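Local structure of putative isochorismatase hydrolase (Oleispira antarctica, 3LQY) at residues I113-I118 with G138-V143; A37-K42 with S182-I187; V117-M122 with H145-T150; P53-R58 with A89-H94. The protein is a putative isochorismatase-family hydrolase whose substrate is not established, probably using a cysteine-based active site as its relatives do. All blocks are in the same frame, centred on the assembly; numbering follows the deposited sequence.

Contact 1 (I113-I118 with G138-V143)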
loop_
_atom_site.group_PDB
_atom_site.type_symbol
_atom_site.label_atom_id
_atom_site.label_comp_id
_atom_site.label_asym_id
_atom_site.label_seq_id
_atom_site.Cartn_x
_atom_site.Cartn_y
_atom_site.Cartn_z
ATOM N N ILE A 113 -1.403 4.764 16.841
ATOM C CA ILE A 113 -0.458 4.971 15.744
ATOM C C ILE A 113 -0.188 6.462 15.488
ATOM O O ILE A 113 -1.109 7.278 15.467
ATOM C CB ILE A 113 -0.943 4.292 14.422
ATOM C CG1 ILE A 113 -1.018 2.755 14.571
ATOM C CG2 ILE A 113 -0.040 4.674 13.266
ATOM C CD1 ILE A 113 0.303 2.071 14.953
ATOM N N LYS A 114 1.089 6.780 15.271
ATOM C CA LYS A 114 1.570 8.147 15.007
ATOM C C LYS A 114 2.201 8.291 13.645
ATOM O O LYS A 114 2.195 9.387 13.071
ATOM C CB LYS A 114 2.651 8.544 16.016
ATOM C CG LYS A 114 2.214 8.690 17.445
ATOM C CD LYS A 114 1.026 9.613 17.649
ATOM C CE LYS A 114 0.601 9.581 19.092
ATOM N NZ LYS A 114 -0.624 10.366 19.332
ATOM N N LYS A 115 2.820 7.216 13.175
ATOM C CA LYS A 115 3.581 7.240 11.945
ATOM C C LYS A 115 3.170 6.034 11.118
ATOM O O LYS A 115 2.553 5.109 11.647
ATOM C CB LYS A 115 5.073 7.157 12.245
ATOM C CG LYS A 115 5.575 8.182 13.266
ATOM C CD LYS A 115 6.963 7.813 13.778
ATOM C CE LYS A 115 8.045 7.861 12.673
ATOM N NZ LYS A 115 9.441 7.641 13.251
ATOM N N LEU A 116 3.514 6.063 9.832
ATOM C CA LEU A 116 3.140 5.014 8.880
ATOM C C LEU A 116 4.299 4.709 7.942
ATOM O O LEU A 116 5.038 5.605 7.528
ATOM C CB LEU A 116 1.938 5.435 8.043
ATOM C CG LEU A 116 0.645 5.793 8.768
ATOM C CD1 LEU A 116 -0.401 6.325 7.786
ATOM C CD2 LEU A 116 0.113 4.644 9.565
ATOM N N VAL A 117 4.450 3.428 7.608
ATOM C CA VAL A 117 5.347 3.003 6.526
ATOM C C VAL A 117 4.433 2.377 5.483
ATOM O O VAL A 117 3.699 1.446 5.798
ATOM C CB VAL A 117 6.407 1.992 6.991
ATOM C CG1 VAL A 117 7.151 1.397 5.778
ATOM C CG2 VAL A 117 7.388 2.652 7.930
ATOM N N ILE A 118 4.444 2.945 4.274
ATOM C CA ILE A 118 3.420 2.655 3.246
ATOM C C ILE A 118 3.999 1.845 2.115
ATOM O O ILE A 118 5.065 2.176 1.591
ATOM C CB ILE A 118 2.810 3.969 2.736
ATOM C CG1 ILE A 118 1.949 4.585 3.853
ATOM C CG2 ILE A 118 2.006 3.774 1.466
ATOM C CD1 ILE A 118 1.792 6.132 3.753
ATOM N N GLY A 138 -2.061 14.284 9.863
ATOM C CA GLY A 138 -1.090 14.410 10.927
ATOM C C GLY A 138 -0.092 13.296 11.172
ATOM O O GLY A 138 0.748 13.434 12.063
ATOM N N TYR A 139 -0.165 12.190 10.424
ATOM C CA TYR A 139 0.821 11.125 10.563
ATOM C C TYR A 139 2.120 11.472 9.892
ATOM O O TYR A 139 2.113 12.111 8.839
ATOM C CB TYR A 139 0.305 9.814 9.913
ATOM C CG TYR A 139 -1.028 9.366 10.466
ATOM C CD1 TYR A 139 -1.103 8.561 11.598
ATOM C CD2 TYR A 139 -2.220 9.742 9.847
ATOM C CE1 TYR A 139 -2.318 8.177 12.117
ATOM C CE2 TYR A 139 -3.457 9.345 10.353
ATOM C CZ TYR A 139 -3.505 8.561 11.494
ATOM O OH TYR A 139 -4.739 8.146 11.994
ATOM N N GLU A 140 3.242 11.051 10.469
ATOM C CA GLU A 140 4.524 11.141 9.751
ATOM C C GLU A 140 4.582 9.916 8.846
ATOM O O GLU A 140 4.368 8.805 9.307
ATOM C CB GLU A 140 5.708 11.156 10.710
ATOM C CG GLU A 140 5.639 12.249 11.712
ATOM C CD GLU A 140 6.797 12.209 12.659
ATOM O OE1 GLU A 140 7.693 11.356 12.478
ATOM O OE2 GLU A 140 6.793 13.000 13.600
ATOM N N CYS A 141 4.818 10.125 7.553
ATOM C CA CYS A 141 4.711 9.048 6.592
ATOM C C CYS A 141 6.063 8.753 5.994
ATOM O O CYS A 141 6.881 9.673 5.762
ATOM C CB CYS A 141 3.766 9.453 5.462
ATOM S SG CYS A 141 2.073 9.736 5.967
ATOM N N ALA A 142 6.266 7.472 5.713
ATOM C CA ALA A 142 7.341 7.038 4.857
ATOM C C ALA A 142 6.716 6.132 3.811
ATOM O O ALA A 142 5.656 5.546 4.045
ATOM C CB ALA A 142 8.397 6.300 5.666
ATOM N N VAL A 143 7.398 5.996 2.683
ATOM C CA VAL A 143 6.945 5.176 1.587
ATOM C C VAL A 143 8.162 4.389 1.144
ATOM O O VAL A 143 9.225 4.965 0.882
ATOM C CB VAL A 143 6.323 6.024 0.428
ATOM C CG1 VAL A 143 5.834 5.139 -0.688
ATOM C CG2 VAL A 143 5.191 6.925 0.935
HETATM O O HOH W 1 -3.593 7.032 14.635
#
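The ring of Tyr-139 turns an edge to the backbone of Ile-113, with CE1 3.7 Å from Ile-113 O, while CD1 of Leu-116 meets the ring obliquely, 4.1 Å from Tyr-139 CG. Tyrosine suits this junction because its carbon skeleton can be buried, against Leu-108 and Asp-109 of helix 104-110 as well, while the hydroxyl still finds a polar partner: a water in the ring plane accepts from Tyr-139 OH and donates to Ile-113 O. With CG anti to its carbonyl carbon (chi1 -56°), the ring swings toward Ile-113. An alanine at this position would be likely to leave CD1 of Leu-116 facing a gap and the bridging water without its hydroxyl partner. Beyond Tyr-139 the two chains run as neighbouring parallel strands of the central sheet, joined by helix 128-137 in a beta-alpha-beta crossover. Leu-116 N gives its hydrogen to Glu-140 O at 2.9 Å, close to the line of that carbonyl, and Ala-142 N gives to Leu-116 O at 2.9 Å. On the Leu-116 and Cys-141 face, side chains lie under the crossover helix. The other face begins at the surface, where Lys-115 passes slantwise over Glu-140: its CE lies 3.5 Å from Glu-140 OE1, but NZ stays at 4.2 Å, beyond a salt bridge. Further in, Val-117 CG2 meets the methyl of Ala-142.

Contact 2 (A37-K42 with S182-I187)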
loop_
_atom_site.group_PDB
_atom_site.type_symbol
_atom_site.label_atom_id
_atom_site.label_comp_id
_atom_site.label_asym_id
_atom_site.label_seq_id
_atom_site.Cartn_x
_atom_site.Cartn_y
_atom_site.Cartn_z
ATOM N N ALA A 37 6.018 -6.709 -4.007
ATOM C CA ALA A 37 5.552 -7.586 -2.955
ATOM C C ALA A 37 6.709 -8.298 -2.265
ATOM O O ALA A 37 6.708 -8.476 -1.043
ATOM C CB ALA A 37 4.567 -8.587 -3.554
ATOM N N GLU A 38 7.731 -8.660 -3.020
ATOM C CA GLU A 38 8.909 -9.266 -2.407
ATOM C C GLU A 38 9.529 -8.346 -1.346
ATOM O O GLU A 38 9.923 -8.797 -0.250
ATOM C CB GLU A 38 9.935 -9.607 -3.477
ATOM C CG GLU A 38 10.996 -10.533 -3.012
ATOM C CD GLU A 38 12.233 -10.511 -3.911
ATOM O OE1 GLU A 38 12.222 -9.730 -4.902
ATOM O OE2 GLU A 38 13.204 -11.264 -3.606
ATOM N N GLN A 39 9.625 -7.060 -1.686
ATOM C CA GLN A 39 10.114 -6.038 -0.746
ATOM C C GLN A 39 9.128 -5.784 0.402
ATOM O O GLN A 39 9.531 -5.661 1.540
ATOM C CB GLN A 39 10.462 -4.737 -1.490
ATOM C CG GLN A 39 11.586 -4.916 -2.527
ATOM C CD GLN A 39 12.747 -5.671 -1.951
ATOM O OE1 GLN A 39 13.040 -6.804 -2.375
ATOM N NE2 GLN A 39 13.351 -5.124 -0.904
ATOM N N GLY A 40 7.837 -5.720 0.110
ATOM C CA GLY A 40 6.824 -5.556 1.155
ATOM C C GLY A 40 6.860 -6.660 2.189
ATOM O O GLY A 40 6.701 -6.376 3.372
ATOM N N ALA A 41 7.037 -7.896 1.708
ATOM C CA ALA A 41 7.190 -9.142 2.539
ATOM C C ALA A 41 8.411 -9.060 3.451
ATOM O O ALA A 41 8.370 -9.441 4.622
ATOM C CB ALA A 41 7.330 -10.354 1.627
ATOM N N LYS A 42 9.507 -8.552 2.895
ATOM C CA LYS A 42 10.720 -8.233 3.684
ATOM C C LYS A 42 10.348 -7.297 4.862
ATOM O O LYS A 42 10.697 -7.534 6.008
ATOM C CB LYS A 42 11.721 -7.560 2.742
ATOM C CG LYS A 42 13.184 -7.822 2.943
ATOM C CD LYS A 42 13.988 -7.405 1.683
ATOM C CE LYS A 42 13.819 -8.468 0.553
ATOM N NZ LYS A 42 14.731 -8.210 -0.606
ATOM N N SER A 182 14.232 3.068 0.476
ATOM C CA SER A 182 14.201 1.640 0.135
ATOM C C SER A 182 13.620 0.841 1.297
ATOM O O SER A 182 13.746 1.238 2.461
ATOM C CB SER A 182 15.648 1.172 -0.156
ATOM O OG SER A 182 15.760 -0.216 -0.297
ATOM N N ALA A 183 12.936 -0.266 0.974
ATOM C CA ALA A 183 12.617 -1.284 1.987
ATOM C C ALA A 183 13.830 -1.555 2.866
ATOM O O ALA A 183 13.745 -1.519 4.100
ATOM C CB ALA A 183 12.145 -2.603 1.320
ATOM N N ASP A 184 14.966 -1.798 2.224
ATOM C CA ASP A 184 16.191 -2.150 2.961
ATOM C C ASP A 184 16.665 -1.015 3.853
ATOM O O ASP A 184 17.093 -1.252 4.989
ATOM C CB ASP A 184 17.301 -2.601 1.985
ATOM C CG ASP A 184 17.088 -4.042 1.470
ATOM O OD1 ASP A 184 16.419 -4.835 2.167
ATOM O OD2 ASP A 184 17.581 -4.397 0.368
ATOM N N GLU A 185 16.560 0.225 3.346
ATOM C CA GLU A 185 16.928 1.394 4.128
ATOM C C GLU A 185 15.988 1.562 5.313
ATOM O O GLU A 185 16.413 1.923 6.400
ATOM C CB GLU A 185 16.915 2.648 3.249
ATOM C CG GLU A 185 18.012 2.633 2.182
ATOM C CD GLU A 185 17.875 3.718 1.138
ATOM O OE1 GLU A 185 18.871 3.947 0.419
ATOM O OE2 GLU A 185 16.799 4.358 1.031
ATOM N N LEU A 186 14.708 1.284 5.105
ATOM C CA LEU A 186 13.739 1.425 6.185
ATOM C C LEU A 186 13.935 0.271 7.181
ATOM O O LEU A 186 13.795 0.447 8.396
ATOM C CB LEU A 186 12.310 1.483 5.631
ATOM C CG LEU A 186 11.898 2.798 4.933
ATOM C CD1 LEU A 186 10.698 2.608 4.041
ATOM C CD2 LEU A 186 11.627 3.886 5.958
ATOM N N ILE A 187 14.270 -0.908 6.658
ATOM C CA ILE A 187 14.519 -2.074 7.508
ATOM C C ILE A 187 15.729 -1.793 8.416
ATOM O O ILE A 187 15.648 -1.969 9.653
ATOM C CB ILE A 187 14.730 -3.356 6.649
ATOM C CG1 ILE A 187 13.371 -3.894 6.174
ATOM C CG2 ILE A 187 15.503 -4.447 7.434
ATOM C CD1 ILE A 187 13.466 -4.963 5.053
#
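The first two torsions of Lys-42 (chi1 -145°, chi2 near 180°) lay its CB, CG and CD beside Ile-187 and Asp-184 of the short helix, and a bend at chi3 then turns CE and NZ back toward Gln-39 on its own helix; Gln-39 bends at chi2 (-47°), which brings its amide round toward Ala-183. Lys-42 crosses Ile-187 at about a right angle, CG lying 3.6 Å from Ile-187 CD1. One methylene further along, Lys-42 CD lies 3.6 Å from Asp-184 OD1. The charged ends do not close into a salt bridge, for NZ remains 4.7 Å from Asp-184 OD1, although the opposite charges probably still attract. NZ instead donates to Gln-39 OE1 at 2.8 Å. That bond holds the amide with NE2 against the methyl of Ala-183, NE2 lying 3.6 Å from Ala-183 CB. Here residues 37-42 of helix 33-49 run nearly parallel to helix 183-187, the axes of these segments 9.9 Å apart, on one flank of the parallel sheet. Ala-183 is small enough for the helices to draw close at Gln-39, and Leu-43 extends the apolar patch to both Ala-183 and Ile-187. Were an alanine to replace Lys-42, Ile-187 CD1 would probably lose its methylene cover, and the Gln-39 amide, without its NZ donor, would probably be freer to turn. Ser-182 is the N-cap of the short helix: Ser-182 N donates to Glu-185 OE2 (2.9 Å), almost straight, from above the carboxylate plane, and Ala-183 N donates to Asp-146 OD1.

Contact 3 (V117-M122 with H145-T150)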
loop_
_atom_site.group_PDB
_atom_site.type_symbol
_atom_site.label_atom_id
_atom_site.label_comp_id
_atom_site.label_asym_id
_atom_site.label_seq_id
_atom_site.Cartn_x
_atom_site.Cartn_y
_atom_site.Cartn_z
ATOM N N VAL A 117 4.450 3.428 7.608
ATOM C CA VAL A 117 5.347 3.003 6.526
ATOM C C VAL A 117 4.433 2.377 5.483
ATOM O O VAL A 117 3.699 1.446 5.798
ATOM C CB VAL A 117 6.407 1.992 6.991
ATOM C CG1 VAL A 117 7.151 1.397 5.778
ATOM C CG2 VAL A 117 7.388 2.652 7.930
ATOM N N ILE A 118 4.444 2.945 4.274
ATOM C CA ILE A 118 3.420 2.655 3.246
ATOM C C ILE A 118 3.999 1.845 2.115
ATOM O O ILE A 118 5.065 2.176 1.591
ATOM C CB ILE A 118 2.810 3.969 2.736
ATOM C CG1 ILE A 118 1.949 4.585 3.853
ATOM C CG2 ILE A 118 2.006 3.774 1.466
ATOM C CD1 ILE A 118 1.792 6.132 3.753
ATOM N N VAL A 119 3.310 0.760 1.767
ATOM C CA VAL A 119 3.702 -0.089 0.657
ATOM C C VAL A 119 2.415 -0.494 -0.077
ATOM O O VAL A 119 1.312 -0.351 0.445
ATOM C CB VAL A 119 4.524 -1.323 1.135
ATOM C CG1 VAL A 119 5.700 -0.874 2.058
ATOM C CG2 VAL A 119 3.618 -2.385 1.808
ATOM N N GLY A 120 2.555 -0.976 -1.291
ATOM C CA GLY A 120 1.382 -1.452 -2.022
ATOM C C GLY A 120 1.167 -0.828 -3.397
ATOM O O GLY A 120 2.109 -0.497 -4.091
ATOM N N ALA A 121 -0.086 -0.680 -3.775
ATOM C CA ALA A 121 -0.437 -0.402 -5.173
ATOM C C ALA A 121 -1.792 0.309 -5.221
ATOM O O ALA A 121 -2.617 0.101 -4.336
ATOM C CB ALA A 121 -0.476 -1.697 -5.973
HETATM N N MSE A 122 -2.051 1.176 -6.226
HETATM C CA MSE A 122 -1.133 1.561 -7.272
HETATM C C MSE A 122 -0.475 2.941 -6.922
HETATM O O MSE A 122 -1.092 3.763 -6.240
HETATM C CB MSE A 122 -1.909 1.695 -8.578
HETATM C CG MSE A 122 -2.697 0.475 -8.903
HETATM SE SE MSE A 122 -3.764 0.671 -10.517
HETATM C CE MSE A 122 -5.378 1.361 -9.698
ATOM N N HIS A 145 9.782 2.840 -1.569
ATOM C CA HIS A 145 9.509 3.068 -2.996
ATOM C C HIS A 145 9.595 1.805 -3.846
ATOM O O HIS A 145 8.910 1.683 -4.866
ATOM C CB HIS A 145 10.426 4.151 -3.568
ATOM C CG HIS A 145 11.884 3.849 -3.451
ATOM N ND1 HIS A 145 12.547 3.012 -4.321
ATOM C CD2 HIS A 145 12.824 4.313 -2.588
ATOM C CE1 HIS A 145 13.827 2.943 -3.979
ATOM N NE2 HIS A 145 14.019 3.723 -2.931
ATOM N N ASP A 146 10.436 0.857 -3.424
ATOM C CA ASP A 146 10.609 -0.396 -4.154
ATOM C C ASP A 146 9.597 -1.467 -3.726
ATOM O O ASP A 146 9.652 -2.596 -4.231
ATOM C CB ASP A 146 12.063 -0.894 -4.085
ATOM C CG ASP A 146 12.587 -1.050 -2.666
ATOM O OD1 ASP A 146 11.960 -0.594 -1.702
ATOM O OD2 ASP A 146 13.669 -1.614 -2.517
ATOM N N ALA A 147 8.695 -1.094 -2.804
ATOM C CA ALA A 147 7.586 -1.931 -2.382
ATOM C C ALA A 147 6.229 -1.388 -2.833
ATOM O O ALA A 147 5.197 -1.766 -2.256
ATOM C CB ALA A 147 7.604 -2.106 -0.840
ATOM N N CYS A 148 6.214 -0.545 -3.873
ATOM C CA CYS A 148 4.981 -0.106 -4.492
ATOM C C CYS A 148 5.027 -0.392 -6.010
ATOM O O CYS A 148 6.082 -0.471 -6.645
ATOM C CB CYS A 148 4.761 1.416 -4.257
ATOM S SG CYS A 148 4.642 1.915 -2.479
ATOM N N ALA A 149 3.870 -0.415 -6.627
ATOM C CA ALA A 149 3.789 -0.750 -8.032
ATOM C C ALA A 149 2.749 0.078 -8.730
ATOM O O ALA A 149 1.733 0.476 -8.142
ATOM C CB ALA A 149 3.428 -2.257 -8.175
ATOM N N THR A 150 2.967 0.300 -10.014
ATOM C CA THR A 150 1.988 0.996 -10.828
ATOM C C THR A 150 2.020 0.361 -12.234
ATOM O O THR A 150 2.431 -0.786 -12.410
ATOM C CB THR A 150 2.260 2.578 -10.813
ATOM O OG1 THR A 150 1.252 3.307 -11.526
ATOM C CG2 THR A 150 3.652 2.912 -11.348
#
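Gly-120 N donates to Ala-147 O at 2.9 Å, and Ala-149 N returns a bond to Gly-120 O at 3.1 Å, so one glycine commits both backbone polar groups to the same neighbour. These bonds resume the pairing of strands 115-121 and 140-149 at their C-terminal ends in the parallel, Rossmann-like alpha/beta sheet, after a type I turn from His-145 to Cys-148 has interrupted the second strand. Glycine suits the centre of the join: with phi at 125°, a beta carbon would collide with the preceding carbonyl oxygen. Its carbonyl oxygen also receives a CA-H contact from Cys-148, whose SG, anti to its own carbonyl carbon (chi1 -60°), lies 3.8 Å from Val-119 CA. On the other side of the strands, Val-119 CG1 lies 3.7 Å from Ala-147 CB.

Further along the chain, the peptide bond between Ala-121 and Met-122 is cis. Met-122, present as selenomethionine, donates its N-H to a sulfinate oxygen of the oxidised cysteine at position 126, consistent with a place beside the active site, as the nucleophilic cysteine of relatives would suggest. Just past the cis bond, Met-122 CA approaches Ala-149 O to 3.2 Å in a CA-H...O contact.

Contact 4 (P53-R58 with A89-H94)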
loop_
_atom_site.group_PDB
_atom_site.type_symbol
_atom_site.label_atom_id
_atom_site.label_comp_id
_atom_site.label_asym_id
_atom_site.label_seq_id
_atom_site.Cartn_x
_atom_site.Cartn_y
_atom_site.Cartn_z
ATOM N N PRO A 53 3.018 -2.771 14.960
ATOM C CA PRO A 53 1.721 -2.819 14.300
ATOM C C PRO A 53 1.803 -3.031 12.773
ATOM O O PRO A 53 2.638 -2.413 12.089
ATOM C CB PRO A 53 1.127 -1.439 14.623
ATOM C CG PRO A 53 1.794 -1.026 15.839
ATOM C CD PRO A 53 3.188 -1.508 15.696
ATOM N N VAL A 54 0.938 -3.908 12.270
ATOM C CA VAL A 54 0.772 -4.152 10.839
ATOM C C VAL A 54 -0.711 -4.025 10.493
ATOM O O VAL A 54 -1.550 -4.714 11.106
ATOM C CB VAL A 54 1.268 -5.550 10.447
ATOM C CG1 VAL A 54 1.051 -5.789 8.970
ATOM C CG2 VAL A 54 2.732 -5.679 10.778
ATOM N N VAL A 55 -1.030 -3.128 9.546
ATOM C CA VAL A 55 -2.404 -2.968 9.070
ATOM C C VAL A 55 -2.478 -3.146 7.555
ATOM O O VAL A 55 -1.643 -2.611 6.802
ATOM C CB VAL A 55 -3.014 -1.619 9.422
ATOM C CG1 VAL A 55 -4.472 -1.550 8.967
ATOM C CG2 VAL A 55 -2.916 -1.328 10.899
ATOM N N HIS A 56 -3.501 -3.892 7.132
ATOM C CA HIS A 56 -3.739 -4.162 5.714
ATOM C C HIS A 56 -4.962 -3.430 5.191
ATOM O O HIS A 56 -5.974 -3.251 5.901
ATOM C CB HIS A 56 -3.969 -5.685 5.486
ATOM C CG HIS A 56 -2.893 -6.553 6.051
ATOM N ND1 HIS A 56 -1.841 -7.023 5.294
ATOM C CD2 HIS A 56 -2.707 -7.038 7.307
ATOM C CE1 HIS A 56 -1.071 -7.788 6.057
ATOM N NE2 HIS A 56 -1.562 -7.795 7.284
ATOM N N VAL A 57 -4.900 -3.087 3.914
ATOM C CA VAL A 57 -6.021 -2.452 3.258
ATOM C C VAL A 57 -6.283 -3.270 2.010
ATOM O O VAL A 57 -5.353 -3.701 1.382
ATOM C CB VAL A 57 -5.703 -1.006 2.904
ATOM C CG1 VAL A 57 -6.779 -0.455 2.010
ATOM C CG2 VAL A 57 -5.549 -0.159 4.211
ATOM N N ARG A 58 -7.554 -3.490 1.694
ATOM C CA ARG A 58 -7.966 -4.295 0.595
ATOM C C ARG A 58 -9.152 -3.626 -0.088
ATOM O O ARG A 58 -10.033 -3.115 0.577
ATOM C CB ARG A 58 -8.382 -5.672 1.162
ATOM C CG ARG A 58 -8.357 -6.789 0.222
ATOM C CD ARG A 58 -8.593 -8.155 0.894
ATOM N NE ARG A 58 -9.951 -8.346 1.449
ATOM C CZ ARG A 58 -11.049 -8.585 0.737
ATOM N NH1 ARG A 58 -10.990 -8.719 -0.583
ATOM N NH2 ARG A 58 -12.227 -8.741 1.359
ATOM N N ALA A 89 -5.277 -6.132 11.522
ATOM C CA ALA A 89 -6.544 -5.678 10.973
ATOM C C ALA A 89 -6.455 -5.613 9.456
ATOM O O ALA A 89 -5.404 -5.279 8.892
ATOM C CB ALA A 89 -6.907 -4.279 11.531
ATOM N N VAL A 90 -7.573 -5.912 8.805
ATOM C CA VAL A 90 -7.695 -5.730 7.365
ATOM C C VAL A 90 -8.856 -4.788 7.094
ATOM O O VAL A 90 -9.994 -5.081 7.457
ATOM C CB VAL A 90 -7.955 -7.098 6.686
ATOM C CG1 VAL A 90 -8.275 -6.911 5.221
ATOM C CG2 VAL A 90 -6.743 -7.985 6.879
ATOM N N VAL A 91 -8.573 -3.644 6.485
ATOM C CA VAL A 91 -9.613 -2.696 6.170
ATOM C C VAL A 91 -10.077 -2.839 4.737
ATOM O O VAL A 91 -9.287 -2.657 3.808
ATOM C CB VAL A 91 -9.101 -1.231 6.317
ATOM C CG1 VAL A 91 -10.248 -0.254 6.069
ATOM C CG2 VAL A 91 -8.483 -1.028 7.700
ATOM N N LEU A 92 -11.377 -2.986 4.564
ATOM C CA LEU A 92 -11.996 -3.149 3.250
ATOM C C LEU A 92 -12.443 -1.772 2.770
ATOM O O LEU A 92 -13.140 -1.047 3.499
ATOM C CB LEU A 92 -13.203 -4.117 3.342
ATOM C CG LEU A 92 -14.031 -4.333 2.062
ATOM C CD1 LEU A 92 -13.154 -4.733 0.870
ATOM C CD2 LEU A 92 -15.104 -5.390 2.267
ATOM N N LYS A 93 -12.034 -1.394 1.561
ATOM C CA LYS A 93 -12.380 -0.059 1.023
ATOM C C LYS A 93 -13.031 -0.169 -0.354
ATOM O O LYS A 93 -12.892 -1.186 -1.047
ATOM C CB LYS A 93 -11.148 0.810 0.938
ATOM C CG LYS A 93 -10.196 0.531 -0.209
ATOM C CD LYS A 93 -9.008 1.469 -0.141
ATOM C CE LYS A 93 -8.029 1.306 -1.323
ATOM N NZ LYS A 93 -8.561 1.756 -2.674
ATOM N N HIS A 94 -13.744 0.887 -0.733
ATOM C CA HIS A 94 -14.427 0.968 -2.033
ATOM C C HIS A 94 -14.082 2.236 -2.805
ATOM O O HIS A 94 -14.571 2.459 -3.906
ATOM C CB HIS A 94 -15.943 0.862 -1.816
ATOM C CG HIS A 94 -16.344 -0.310 -0.959
ATOM N ND1 HIS A 94 -16.133 -1.619 -1.339
ATOM C CD2 HIS A 94 -16.910 -0.363 0.270
ATOM C CE1 HIS A 94 -16.575 -2.429 -0.393
ATOM N NE2 HIS A 94 -17.042 -1.690 0.598
HETATM O O HOH W 2 -3.739 -4.363 13.026
#
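Backbone hydrogen bonds carry most of this contact: His-56 N donates to Ala-89 O at 2.9 Å, Val-91 N to His-56 O at 2.7 Å, Arg-58 N to Val-91 O and Lys-93 N to Arg-58 O. They pair strand 54-59 with strand 90-93, the outermost strand on this side of the parallel sheet. Where the ladder opens, a water takes its place, donating to Val-54 O and accepting from Ala-89 N.

Apolar contacts fill the face formed by Val-55, Val-57 and Val-91. Beta-branched valines suit an extended strand and pack in short steps: Val-55 CG1 lies 4.2 Å from Val-91 CG2. Val-57 CG1 then meets Lys-93 CD at 3.6 Å, the two side chains crossing at about a right angle.

Flat groups occupy the opposite face. The His-56 ring turns an edge to Ala-89 O, with CD2 3.6 Å from that oxygen, and its NE2 bonds to Glu-88. Leu-92 CD1 sits over one face of the Arg-58 guanidinium, 4.1 Å from NH2, while NH1 forms a salt bridge with Glu-60 and a hydrogen bond with Ala-76 O.

Polar partners gather at the end of Lys-93. Its CG stands between its backbone N and carbonyl carbon (chi1 77°), and NZ bonds to Gln-95 O, His-59 and the sulfinate of the oxidised cysteine at position 126. Val-57 CG1 lies against the methylenes, and the chain places NZ beside the sulfinate, consistent with the lysine near the nucleophilic cysteine in isochorismatase-like hydrolases.

Contacts 1, 3 and 4 all belong to the parallel sheet, whereas contact 2 joins two helices on its flank. Contacts 1 and 3 use the same two strands in succession, sharing Val-117 and Ile-118: contact 1 begins at a partly exposed end, and contact 3 lies deepest, its centre about 5 Å from the centre of the chain. Contact 4 is also buried but pairs an outer strand. Backbone bonds dominate these three; contact 2, a surface contact, has none across it and relies on van der Waals contacts of methylenes and methyls, with an amide and a carboxylate beside them. Leu-186 packs on Val-117 and Ala-142, tying contact 2 to contact 1, and Asp-146 ties it to contact 3. Contacts 3 and 4 both reach the oxidised cysteine.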